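Local coordinates for protein branched-chain-amino-acid aminotransferase (Deinococcus radiodurans, PDB 3UZO) that probably catalyses the pyridoxal-phosphate-dependent transfer of an amino group between leucine, isoleucine or valine and 2-oxoglutarate in branched-chain amino acid metabolism, at residues N90-D95 with D338-I343; L123-A128 with V167-V172; N184-D189 with Y215-R220; I226-A231 with I314-D319; A246-Q249 with F254-P257. One frame throughout, in Å; residues are numbered along the deposited sequence.

Contact 1: residues N90-D95 with D338-I343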
# COMPACT_ATOMS: atom_id res chain seq x y z
N ASN A 90 12.06 -21.66 21.91
CA ASN A 90 10.66 -21.26 21.93
C ASN A 90 10.23 -20.45 20.71
O ASN A 90 10.93 -19.54 20.28
CB ASN A 90 10.37 -20.41 23.17
CG ASN A 90 10.23 -21.23 24.44
OD1 ASN A 90 10.31 -22.46 24.41
ND2 ASN A 90 9.99 -20.55 25.56
N LEU A 91 9.07 -20.81 20.17
CA LEU A 91 8.47 -20.07 19.06
C LEU A 91 7.21 -19.56 19.76
O LEU A 91 6.43 -20.34 20.30
CB LEU A 91 8.14 -21.02 17.90
CG LEU A 91 7.75 -20.43 16.54
CD1 LEU A 91 8.71 -19.30 16.12
CD2 LEU A 91 7.78 -21.56 15.52
N PHE A 92 7.05 -18.23 19.79
CA PHE A 92 5.93 -17.59 20.49
C PHE A 92 4.65 -17.40 19.68
O PHE A 92 4.63 -16.69 18.67
CB PHE A 92 6.41 -16.23 21.03
CG PHE A 92 5.41 -15.52 21.89
CD1 PHE A 92 5.14 -15.98 23.19
CD2 PHE A 92 4.76 -14.39 21.43
CE1 PHE A 92 4.24 -15.30 24.01
CE2 PHE A 92 3.85 -13.70 22.25
CZ PHE A 92 3.58 -14.15 23.54
N ARG A 93 3.58 -18.03 20.14
CA ARG A 93 2.26 -17.96 19.51
C ARG A 93 2.19 -17.90 17.97
O ARG A 93 1.47 -17.06 17.41
CB ARG A 93 1.49 -16.77 20.11
CG ARG A 93 1.56 -16.71 21.63
CD ARG A 93 0.52 -15.77 22.21
NE ARG A 93 -0.83 -16.31 22.06
CZ ARG A 93 -1.94 -15.65 22.35
NH1 ARG A 93 -1.89 -14.41 22.82
NH2 ARG A 93 -3.11 -16.25 22.17
N PRO A 94 2.90 -18.80 17.27
CA PRO A 94 2.88 -18.77 15.81
C PRO A 94 1.49 -19.01 15.20
O PRO A 94 1.22 -18.59 14.08
CB PRO A 94 3.87 -19.86 15.43
CG PRO A 94 3.69 -20.87 16.55
CD PRO A 94 3.66 -19.97 17.76
N ASP A 95 0.62 -19.69 15.94
CA ASP A 95 -0.73 -19.94 15.47
C ASP A 95 -1.48 -18.61 15.31
O ASP A 95 -2.31 -18.45 14.41
CB ASP A 95 -1.48 -20.83 16.47
CG ASP A 95 -1.63 -20.19 17.85
OD1 ASP A 95 -0.60 -19.92 18.52
OD2 ASP A 95 -2.78 -19.95 18.25
N ASP A 338 8.38 -7.98 32.20
CA ASP A 338 9.05 -9.14 32.78
C ASP A 338 8.24 -10.42 32.57
O ASP A 338 8.81 -11.48 32.31
CB ASP A 338 9.33 -8.92 34.27
CG ASP A 338 10.39 -7.86 34.52
OD1 ASP A 338 11.20 -7.61 33.60
OD2 ASP A 338 10.43 -7.29 35.63
N GLU A 339 6.92 -10.32 32.67
CA GLU A 339 6.05 -11.48 32.48
C GLU A 339 6.08 -11.92 31.02
O GLU A 339 6.26 -13.11 30.71
CB GLU A 339 4.61 -11.13 32.89
CG GLU A 339 3.67 -12.33 33.05
CD GLU A 339 4.11 -13.28 34.16
OE1 GLU A 339 4.63 -12.78 35.17
OE2 GLU A 339 3.91 -14.50 34.03
N LEU A 340 5.91 -10.97 30.11
CA LEU A 340 5.90 -11.27 28.68
C LEU A 340 7.24 -11.87 28.21
O LEU A 340 7.27 -12.93 27.59
CB LEU A 340 5.58 -10.00 27.89
CG LEU A 340 5.51 -10.04 26.35
CD1 LEU A 340 6.90 -9.97 25.77
CD2 LEU A 340 4.78 -11.30 25.90
N VAL A 341 8.34 -11.19 28.53
CA VAL A 341 9.67 -11.65 28.13
C VAL A 341 10.05 -12.95 28.84
O VAL A 341 10.70 -13.82 28.26
CB VAL A 341 10.72 -10.56 28.42
CG1 VAL A 341 12.09 -11.01 27.93
CG2 VAL A 341 10.32 -9.27 27.72
N GLY A 342 9.65 -13.09 30.10
CA GLY A 342 9.95 -14.30 30.85
C GLY A 342 9.33 -15.52 30.19
O GLY A 342 9.94 -16.59 30.11
N ILE A 343 8.10 -15.35 29.71
CA ILE A 343 7.39 -16.44 29.04
C ILE A 343 8.09 -16.80 27.72
O ILE A 343 8.36 -17.98 27.45
CB ILE A 343 5.93 -16.04 28.73
CG1 ILE A 343 5.14 -15.97 30.04
CG2 ILE A 343 5.30 -17.04 27.76
CD1 ILE A 343 3.76 -15.35 29.90
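F92 and L340 meet at nearly a right angle, with CZ at the far end of the phenyl ring 3.9 Å from CD2 of the leucine. The contact belongs to the class-IV pyridoxal-phosphate-dependent aminotransferase fold, where it joins the end of strand 89-91, in the seven-stranded antiparallel sheet, to the last turns of helix 331-344. L340 CD2 approaches the ring obliquely, whereas I343 sits at the edge near the ring plane, its CG2 4.3 Å from F92 CE1. One leucine and one isoleucine, a turn apart on the same helix, thus receive the end of the ring. F92 reaches them because its CG is anti to the backbone N (chi1 -174°), which sends the ring out from the chain toward the helix. One face of the ring is covered from within its own segment, R93 CG lying 3.6 Å above the plane over the ring centre. R93 is the N-cap residue of helix 94-107.

Further out, helix 266-277 packs against both sides of the contact, S270 touching F92, L271 touching L340 and L274 touching I343. The F92 side chain is about 5 Å from that of I266, which binds pyridoxal phosphate, and about 7 Å from the bound cofactor, so this apolar packing lies close to the cofactor site. The amide of N90 is held by other residues: OD1 is hydrogen-bonded to K357 NZ, and ND2 to the carbonyl of Q344. Beside that bond, N90 ND2 also passes 3.6 Å from I343 O.

Contact 2: residues L123-A128 with V167-V172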
# COMPACT_ATOMS: atom_id res chain seq x y z
N LEU A 123 9.22 -23.38 11.42
CA LEU A 123 10.02 -24.41 12.09
C LEU A 123 11.21 -24.80 11.21
O LEU A 123 12.34 -24.86 11.68
CB LEU A 123 9.18 -25.64 12.42
CG LEU A 123 8.09 -25.44 13.47
CD1 LEU A 123 7.23 -26.69 13.57
CD2 LEU A 123 8.74 -25.10 14.81
N GLN A 124 10.94 -25.05 9.93
CA GLN A 124 12.00 -25.41 8.99
C GLN A 124 13.08 -24.33 8.96
O GLN A 124 14.27 -24.64 8.99
CB GLN A 124 11.45 -25.58 7.57
CG GLN A 124 10.68 -26.87 7.33
CD GLN A 124 10.47 -27.13 5.84
OE1 GLN A 124 11.43 -27.16 5.08
NE2 GLN A 124 9.22 -27.32 5.44
N VAL A 125 12.66 -23.07 8.89
CA VAL A 125 13.62 -21.97 8.85
C VAL A 125 14.41 -21.87 10.15
O VAL A 125 15.62 -21.70 10.13
CB VAL A 125 12.92 -20.62 8.55
CG1 VAL A 125 13.91 -19.43 8.65
CG2 VAL A 125 12.33 -20.67 7.15
N VAL A 126 13.74 -21.98 11.30
CA VAL A 126 14.48 -21.89 12.56
C VAL A 126 15.50 -23.03 12.67
O VAL A 126 16.69 -22.81 12.94
CB VAL A 126 13.53 -21.91 13.80
CG1 VAL A 126 14.36 -21.93 15.09
CG2 VAL A 126 12.61 -20.69 13.78
N ARG A 127 15.05 -24.25 12.43
CA ARG A 127 15.95 -25.39 12.52
C ARG A 127 17.16 -25.32 11.59
O ARG A 127 18.27 -25.63 12.00
CB ARG A 127 15.17 -26.68 12.28
CG ARG A 127 14.26 -27.04 13.46
CD ARG A 127 13.22 -28.07 13.09
NE ARG A 127 12.32 -28.31 14.22
CZ ARG A 127 11.10 -28.82 14.10
NH1 ARG A 127 10.63 -29.15 12.90
NH2 ARG A 127 10.35 -29.00 15.18
N ALA A 128 16.95 -24.89 10.35
CA ALA A 128 18.03 -24.81 9.37
C ALA A 128 18.99 -23.65 9.64
O ALA A 128 20.11 -23.64 9.13
CB ALA A 128 17.46 -24.69 7.97
N VAL A 167 9.51 -17.37 3.87
CA VAL A 167 9.86 -17.06 5.25
C VAL A 167 11.37 -17.05 5.40
O VAL A 167 12.03 -18.05 5.10
CB VAL A 167 9.32 -18.12 6.28
CG1 VAL A 167 9.62 -17.63 7.71
CG2 VAL A 167 7.82 -18.31 6.11
N PHE A 168 11.92 -15.90 5.80
CA PHE A 168 13.36 -15.82 6.04
C PHE A 168 13.51 -15.33 7.47
O PHE A 168 12.55 -14.83 8.07
CB PHE A 168 14.07 -14.89 5.03
CG PHE A 168 13.71 -13.43 5.13
CD1 PHE A 168 14.34 -12.59 6.05
CD2 PHE A 168 12.78 -12.88 4.26
CE1 PHE A 168 14.06 -11.22 6.10
CE2 PHE A 168 12.48 -11.50 4.29
CZ PHE A 168 13.13 -10.68 5.21
N CYS A 169 14.69 -15.53 8.04
CA CYS A 169 14.92 -15.11 9.42
C CYS A 169 16.14 -14.23 9.53
O CYS A 169 17.01 -14.24 8.66
CB CYS A 169 15.06 -16.33 10.33
SG CYS A 169 16.51 -17.36 10.00
N VAL A 170 16.20 -13.46 10.61
CA VAL A 170 17.30 -12.53 10.86
C VAL A 170 17.51 -12.41 12.37
O VAL A 170 16.58 -12.12 13.11
CB VAL A 170 16.96 -11.10 10.33
CG1 VAL A 170 18.14 -10.15 10.59
CG2 VAL A 170 16.62 -11.15 8.85
N PRO A 171 18.74 -12.67 12.85
CA PRO A 171 18.97 -12.55 14.29
C PRO A 171 18.84 -11.07 14.62
O PRO A 171 19.35 -10.23 13.88
CB PRO A 171 20.40 -13.07 14.45
CG PRO A 171 21.04 -12.66 13.14
CD PRO A 171 19.98 -13.02 12.13
N VAL A 172 18.16 -10.73 15.71
CA VAL A 172 17.99 -9.32 16.07
C VAL A 172 18.03 -9.05 17.57
O VAL A 172 17.88 -9.96 18.38
CB VAL A 172 16.63 -8.76 15.58
CG1 VAL A 172 16.43 -9.04 14.11
CG2 VAL A 172 15.49 -9.38 16.40
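Helix 123-128 crosses strand 167-172 at -40°, the two short axes approaching to 8.4 Å, and the backbones are nearest at V125 and F168, whose CA atoms are 6.8 Å apart. This is helix-on-sheet packing: the last turns of helix 115-128 lie against a strand of the seven-stranded antiparallel sheet.

V125 carries the contact for the helix. Its two methyl groups diverge over the strand, one to V167 and the other to C169, both of which point their side chains toward the helix. V125 CG1, anti to the backbone N (chi1 174°), lies 3.6 Å from C169 SG and 3.7 Å from C169 CB, so it rests alongside the whole cysteine side chain. V125 CG2 leans the other way, 4.0 Å from V167 CB and 4.1 Å from V167 CG1. F168, between them, turns its ring to the other face, where it packs on R145, a residue that binds L-glutamate, and on E64 of the second subunit. The sheet therefore separates the helix from a surface that faces the substrate site and the partner chain.

Around V125 the packing is continued by L144 of strand 141-151 and Y40 of strand 39-45, the strands on either side of 162-172. At the helix end, the carbonyl of V125 accepts a hydrogen bond from N129 ND2. Apart from the apolar pairs, the contact includes a backbone oxygen: V125 CG2 comes to 3.3 Å from V167 O.

Contact 3: residues N184-D189 with Y215-R220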
# COMPACT_ATOMS: atom_id res chain seq x y z
N ASN A 184 10.14 8.88 23.22
CA ASN A 184 9.01 9.77 22.99
C ASN A 184 8.39 9.62 21.61
O ASN A 184 9.05 9.21 20.65
CB ASN A 184 9.45 11.22 23.22
CG ASN A 184 10.15 11.41 24.55
OD1 ASN A 184 9.74 10.85 25.57
ND2 ASN A 184 11.21 12.22 24.56
N PHE A 185 7.10 9.93 21.53
CA PHE A 185 6.36 9.83 20.29
C PHE A 185 5.64 11.16 20.05
O PHE A 185 5.44 11.94 20.99
CB PHE A 185 5.36 8.67 20.37
CG PHE A 185 6.01 7.31 20.47
CD1 PHE A 185 6.67 6.92 21.64
CD2 PHE A 185 6.00 6.43 19.39
CE1 PHE A 185 7.30 5.68 21.73
CE2 PHE A 185 6.62 5.19 19.47
CZ PHE A 185 7.28 4.81 20.64
N ILE A 186 5.27 11.42 18.80
CA ILE A 186 4.61 12.66 18.45
C ILE A 186 3.40 12.46 17.54
O ILE A 186 3.39 11.58 16.67
CB ILE A 186 5.63 13.61 17.77
CG1 ILE A 186 4.98 14.95 17.43
CG2 ILE A 186 6.21 12.94 16.52
CD1 ILE A 186 6.00 16.02 16.99
N THR A 187 2.37 13.28 17.75
CA THR A 187 1.15 13.22 16.96
C THR A 187 1.45 13.70 15.55
O THR A 187 2.45 14.38 15.32
CB THR A 187 0.05 14.13 17.57
OG1 THR A 187 -0.31 13.63 18.86
CG2 THR A 187 -1.18 14.15 16.68
N SER A 188 0.59 13.34 14.60
CA SER A 188 0.77 13.75 13.21
C SER A 188 -0.57 14.01 12.53
O SER A 188 -1.59 13.41 12.88
CB SER A 188 1.51 12.66 12.43
OG SER A 188 1.66 13.04 11.07
N ASP A 189 -0.55 14.92 11.56
CA ASP A 189 -1.75 15.25 10.79
C ASP A 189 -1.99 14.15 9.76
O ASP A 189 -3.11 13.98 9.27
CB ASP A 189 -1.56 16.58 10.05
CG ASP A 189 -1.70 17.78 10.96
OD1 ASP A 189 -1.38 18.91 10.51
OD2 ASP A 189 -2.12 17.62 12.13
N TYR A 215 9.34 9.65 9.26
CA TYR A 215 10.60 10.33 9.00
C TYR A 215 10.58 11.70 9.70
O TYR A 215 11.54 12.06 10.38
CB TYR A 215 10.79 10.52 7.50
CG TYR A 215 12.01 11.33 7.14
CD1 TYR A 215 13.30 10.85 7.40
CD2 TYR A 215 11.89 12.58 6.54
CE1 TYR A 215 14.42 11.60 7.08
CE2 TYR A 215 13.01 13.34 6.21
CZ TYR A 215 14.27 12.84 6.48
OH TYR A 215 15.38 13.59 6.16
N GLU A 216 9.50 12.45 9.52
CA GLU A 216 9.38 13.76 10.14
C GLU A 216 9.51 13.67 11.66
O GLU A 216 10.04 14.58 12.30
CB GLU A 216 8.04 14.40 9.77
CG GLU A 216 8.00 14.91 8.34
CD GLU A 216 6.67 15.54 7.98
OE1 GLU A 216 6.58 16.14 6.89
OE2 GLU A 216 5.70 15.42 8.77
N ALA A 217 9.03 12.59 12.25
CA ALA A 217 9.13 12.43 13.69
C ALA A 217 10.58 12.21 14.10
O ALA A 217 11.11 12.89 14.98
CB ALA A 217 8.27 11.27 14.15
N LYS A 218 11.23 11.26 13.44
CA LYS A 218 12.62 10.94 13.75
C LYS A 218 13.54 12.15 13.62
O LYS A 218 14.54 12.24 14.32
CB LYS A 218 13.09 9.80 12.84
CG LYS A 218 12.32 8.52 13.10
CD LYS A 218 12.65 7.42 12.11
CE LYS A 218 11.75 6.21 12.35
NZ LYS A 218 11.94 5.16 11.32
N LYS A 219 13.19 13.08 12.74
CA LYS A 219 13.98 14.29 12.56
C LYS A 219 13.83 15.21 13.77
O LYS A 219 14.74 15.97 14.10
CB LYS A 219 13.55 15.05 11.30
CG LYS A 219 13.88 14.34 10.00
CD LYS A 219 13.78 15.27 8.81
CE LYS A 219 12.36 15.77 8.58
NZ LYS A 219 12.27 16.66 7.38
N ARG A 220 12.67 15.14 14.41
CA ARG A 220 12.37 15.95 15.59
C ARG A 220 12.82 15.21 16.84
O ARG A 220 12.43 15.57 17.96
CB ARG A 220 10.87 16.23 15.66
CG ARG A 220 10.29 16.88 14.42
CD ARG A 220 10.20 18.39 14.53
NE ARG A 220 8.97 18.85 15.18
CZ ARG A 220 8.70 18.72 16.47
NH1 ARG A 220 9.58 18.13 17.28
NH2 ARG A 220 7.56 19.17 16.97
O HOH W 1 4.25 13.79 11.12
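The guanidinium group of R220 has I186 CD1 over one face, 3.5 Å above the plane and displaced toward the rim. The methyl is nearest NH2, at 3.5 Å, while R220 CZ lies 3.9 Å from I186 CD1. The arginine side chain is bent at both chi2 (-96°) and chi3 (-86°), which folds it back from the helix end and across the isoleucine at about a right angle. On the other flat group, the Y215 ring, K219 CG covers one face from the next turn of the same helix.

I186 reaches the helix with both of its branches. The longer one, with CG1 anti to the backbone N (chi1 -178°), carries CD1 to the arginine; the short one places CG2 3.6 Å from A217 CB. A217 meets it chiefly through its methyl group, and the CA atoms of I186 and A217 are 6.6 Å apart.

Farther along, a water molecule bridges the segments, 2.7 Å from S188 OG and donating to E216 OE2 at 3.2 Å. S188 OG is also hydrogen-bonded to the backbone N of Y190.

V225 of strand 224-225 packs against both S188 and A217. Helix 204-219 thus covers two neighbouring parallel strands, 183-186 and 224-225, which it connects in sequence: a beta-alpha-beta crossover.

Contact 4: residues I226-A231 with I314-D319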
# COMPACT_ATOMS: atom_id res chain seq x y z
N ILE A 226 2.51 8.62 16.83
CA ILE A 226 1.42 7.84 17.40
C ILE A 226 0.25 8.41 16.62
O ILE A 226 0.01 9.62 16.64
CB ILE A 226 1.21 8.06 18.90
CG1 ILE A 226 2.37 7.41 19.67
CG2 ILE A 226 -0.10 7.42 19.34
CD1 ILE A 226 2.17 7.37 21.17
N TYR A 227 -0.44 7.54 15.89
CA TYR A 227 -1.55 7.97 15.06
C TYR A 227 -2.88 8.07 15.81
O TYR A 227 -3.12 7.35 16.78
CB TYR A 227 -1.69 7.02 13.87
CG TYR A 227 -0.47 7.04 12.95
CD1 TYR A 227 0.68 6.31 13.27
CD2 TYR A 227 -0.46 7.82 11.80
CE1 TYR A 227 1.82 6.37 12.45
CE2 TYR A 227 0.66 7.89 10.98
CZ TYR A 227 1.79 7.16 11.31
OH TYR A 227 2.89 7.25 10.49
N LEU A 228 -3.72 8.98 15.33
CA LEU A 228 -5.04 9.22 15.90
C LEU A 228 -6.07 8.72 14.90
O LEU A 228 -5.73 8.50 13.73
CB LEU A 228 -5.23 10.72 16.15
CG LEU A 228 -4.16 11.41 17.00
CD1 LEU A 228 -4.48 12.90 17.14
CD2 LEU A 228 -4.10 10.73 18.35
N ASP A 229 -7.32 8.56 15.32
CA ASP A 229 -8.33 8.06 14.40
C ASP A 229 -8.39 8.97 13.18
O ASP A 229 -8.43 10.20 13.30
CB ASP A 229 -9.70 7.96 15.09
CG ASP A 229 -10.29 9.31 15.40
OD1 ASP A 229 -9.84 9.96 16.37
OD2 ASP A 229 -11.21 9.73 14.66
N PRO A 230 -8.39 8.36 11.98
CA PRO A 230 -8.44 9.04 10.68
C PRO A 230 -9.60 10.02 10.53
O PRO A 230 -9.41 11.17 10.13
CB PRO A 230 -8.55 7.89 9.68
CG PRO A 230 -7.92 6.75 10.38
CD PRO A 230 -8.39 6.90 11.80
N ALA A 231 -10.81 9.56 10.84
CA ALA A 231 -12.01 10.38 10.70
C ALA A 231 -12.06 11.67 11.50
O ALA A 231 -12.62 12.65 11.03
CB ALA A 231 -13.24 9.55 11.01
N ILE A 314 4.35 12.17 25.18
CA ILE A 314 3.76 12.30 23.86
C ILE A 314 3.59 13.77 23.50
O ILE A 314 3.01 14.53 24.27
CB ILE A 314 2.37 11.62 23.78
CG1 ILE A 314 2.50 10.12 24.05
CG2 ILE A 314 1.76 11.85 22.41
CD1 ILE A 314 1.20 9.35 23.87
N GLN A 315 4.11 14.15 22.34
CA GLN A 315 3.98 15.53 21.89
C GLN A 315 2.74 15.64 21.01
O GLN A 315 2.59 14.90 20.03
CB GLN A 315 5.20 15.95 21.06
CG GLN A 315 5.13 17.40 20.58
CD GLN A 315 5.68 18.38 21.60
OE1 GLN A 315 5.22 19.51 21.70
NE2 GLN A 315 6.69 17.95 22.34
N HIS A 316 1.84 16.54 21.38
CA HIS A 316 0.64 16.77 20.60
C HIS A 316 0.60 18.29 20.45
O HIS A 316 0.37 19.01 21.42
CB HIS A 316 -0.60 16.26 21.35
CG HIS A 316 -1.87 16.42 20.58
ND1 HIS A 316 -2.00 16.02 19.27
CD2 HIS A 316 -3.07 16.95 20.93
CE1 HIS A 316 -3.23 16.29 18.84
NE2 HIS A 316 -3.89 16.85 19.84
N GLY A 317 0.86 18.77 19.24
CA GLY A 317 0.87 20.20 19.04
C GLY A 317 2.01 20.77 19.85
O GLY A 317 3.14 20.29 19.77
N ASP A 318 1.73 21.78 20.67
CA ASP A 318 2.78 22.40 21.48
C ASP A 318 2.86 21.82 22.89
O ASP A 318 3.62 22.30 23.73
CB ASP A 318 2.56 23.91 21.57
CG ASP A 318 2.65 24.59 20.21
OD1 ASP A 318 2.48 25.83 20.16
OD2 ASP A 318 2.91 23.90 19.21
N ASP A 319 2.09 20.76 23.14
CA ASP A 319 2.07 20.13 24.45
C ASP A 319 2.80 18.79 24.52
O ASP A 319 2.47 17.86 23.78
CB ASP A 319 0.62 19.94 24.90
CG ASP A 319 0.50 19.27 26.25
OD1 ASP A 319 0.79 18.06 26.35
OD2 ASP A 319 0.13 19.96 27.22
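I314 begins the contact with its terminal methyl: CD1 presses on I226 CD1 at 3.5 Å, tighter than ordinary van der Waals contact between carbons. The two isoleucines cross at about a right angle. In I314, CG1 is anti to the carbonyl carbon (chi1 -62°) and the chain beyond it is extended, so the delta carbon leads toward the 226-231 loop; I314 CG1 itself stays 4.0 Å from I226 CD1.

Next in sequence, Q315 takes its side chain to the other side of the strand, onto I186 and F222. The side chain of H316 starts out along the interface, and only its ring brings CE1 near the loop, 4.0 Å from L228 CD1, which approaches obliquely. ND1 of the H316 ring and T187 OG1 are hydrogen-bonded, which fixes the turn of the ring, and L228 packs on T187 as well.

From H316 the chain reverses through a type II' beta turn, with G317 at the second position, where its positive phi (65°) suits glycine. The turn is closed by backbone bonds in both directions, H316 N to D319 O at 2.8 Å and D319 N to H316 O at 3.0 Å, making a tight hairpin between strands 309-316 and 319-322.

The isoleucine pair packs together with F244 of strand 243-248, and I226 also with F185 of strand 183-186, while Y227 packs on helix 204-219.

Contact 5: residues A246-Q249 with F254-P257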
# COMPACT_ATOMS: atom_id res chain seq x y z
N ALA A 246 -2.05 1.94 27.99
CA ALA A 246 -1.80 2.86 29.09
C ALA A 246 -2.34 2.26 30.38
O ALA A 246 -3.23 1.41 30.36
CB ALA A 246 -2.45 4.22 28.81
N ILE A 247 -1.78 2.70 31.50
CA ILE A 247 -2.20 2.24 32.81
C ILE A 247 -2.82 3.44 33.53
O ILE A 247 -2.23 4.52 33.57
CB ILE A 247 -1.00 1.69 33.62
CG1 ILE A 247 -0.41 0.44 32.95
CG2 ILE A 247 -1.46 1.30 35.01
CD1 ILE A 247 0.13 0.67 31.58
N THR A 248 -4.01 3.26 34.10
CA THR A 248 -4.69 4.34 34.81
C THR A 248 -3.88 4.85 36.01
O THR A 248 -2.99 4.15 36.52
CB THR A 248 -6.08 3.90 35.30
OG1 THR A 248 -5.95 2.70 36.07
CG2 THR A 248 -7.01 3.65 34.11
N GLN A 249 -4.19 6.07 36.45
CA GLN A 249 -3.48 6.68 37.57
C GLN A 249 -3.37 5.82 38.82
O GLN A 249 -2.32 5.82 39.48
CB GLN A 249 -4.13 8.03 37.93
CG GLN A 249 -3.79 9.17 36.95
CD GLN A 249 -2.29 9.44 36.85
OE1 GLN A 249 -1.51 8.99 37.68
NE2 GLN A 249 -1.89 10.19 35.82
N PHE A 254 -5.53 -1.60 32.91
CA PHE A 254 -4.77 -1.64 31.67
C PHE A 254 -5.73 -1.24 30.56
O PHE A 254 -6.74 -1.91 30.32
CB PHE A 254 -4.26 -3.07 31.44
CG PHE A 254 -3.52 -3.28 30.14
CD1 PHE A 254 -2.13 -3.24 30.09
CD2 PHE A 254 -4.22 -3.55 28.96
CE1 PHE A 254 -1.44 -3.46 28.89
CE2 PHE A 254 -3.54 -3.76 27.75
CZ PHE A 254 -2.14 -3.72 27.72
N VAL A 255 -5.43 -0.14 29.87
CA VAL A 255 -6.29 0.34 28.80
C VAL A 255 -5.59 0.38 27.45
O VAL A 255 -4.43 0.80 27.35
CB VAL A 255 -6.83 1.75 29.12
CG1 VAL A 255 -7.81 2.19 28.03
CG2 VAL A 255 -7.51 1.75 30.48
N THR A 256 -6.29 -0.05 26.41
CA THR A 256 -5.76 -0.04 25.05
C THR A 256 -6.90 0.30 24.10
O THR A 256 -8.05 -0.08 24.33
CB THR A 256 -5.14 -1.41 24.66
OG1 THR A 256 -4.16 -1.78 25.64
CG2 THR A 256 -4.43 -1.32 23.32
N PRO A 257 -6.60 1.02 23.01
CA PRO A 257 -7.65 1.39 22.05
C PRO A 257 -8.35 0.25 21.33
O PRO A 257 -7.78 -0.82 21.08
CB PRO A 257 -6.93 2.33 21.08
CG PRO A 257 -5.51 1.90 21.16
CD PRO A 257 -5.31 1.64 22.63
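Two backbone hydrogen bonds tie A246 to V255 as an antiparallel hydrogen-bonded pair. A246 N donates to V255 O at 2.7 Å, and V255 N returns the bond to A246 O at the same distance of 2.7 Å. The second is the straighter, with an N-H...O angle of 172° against 156° for the first. I247 and F254 form the adjoining non-hydrogen-bonded pair, their CA atoms 4.8 Å apart.

Side chains from these pairs go to different faces of the sheet. A246 and V255 share one, where F296 of strand 296-302 touches both. V255 CG2, anti to the carbonyl carbon, also meets T248 CG2 at 4.1 Å, the two side chains crossing at about a right angle. The hydroxyl of T248 is engaged nearer the turn, where OG1 is hydrogen-bonded to D250 OD1. I247 and F254 occupy the opposite face, against V332 and L336 of helix 331-344; F254 also packs on L271, L272 and A275 of helix 266-277, and its ring meets that of F245 with the planes nearly parallel.

The arrangement is a beta hairpin of strands 243-248 and 253-257, whose short segments run at 136° to each other, well off exactly antiparallel, within the mixed sheet of the class-IV aminotransferase fold.

Contact 1 joins segments whose closest ends are 243 residues apart, and the other four are nested inside the loop it closes. Contacts 2, 3 and 4 follow in series, with contact 5 inside the loop of contact 4. Contacts 1 and 2 reach the seven-stranded antiparallel sheet and touch through L91 and L123, their centres about 17 Å apart. Contacts 3, 4 and 5 share the mixed sheet; 3 and 4 lie about 10 Å apart between centres and touch where strands 183-186 and 309-316 run side by side. Centres of contacts 2 and 4 are about 37 Å apart, on opposite sides of the chain's centre. Contact 1, nearest that centre, joins the antiparallel-sheet part to helix 331-344, close to the cofactor.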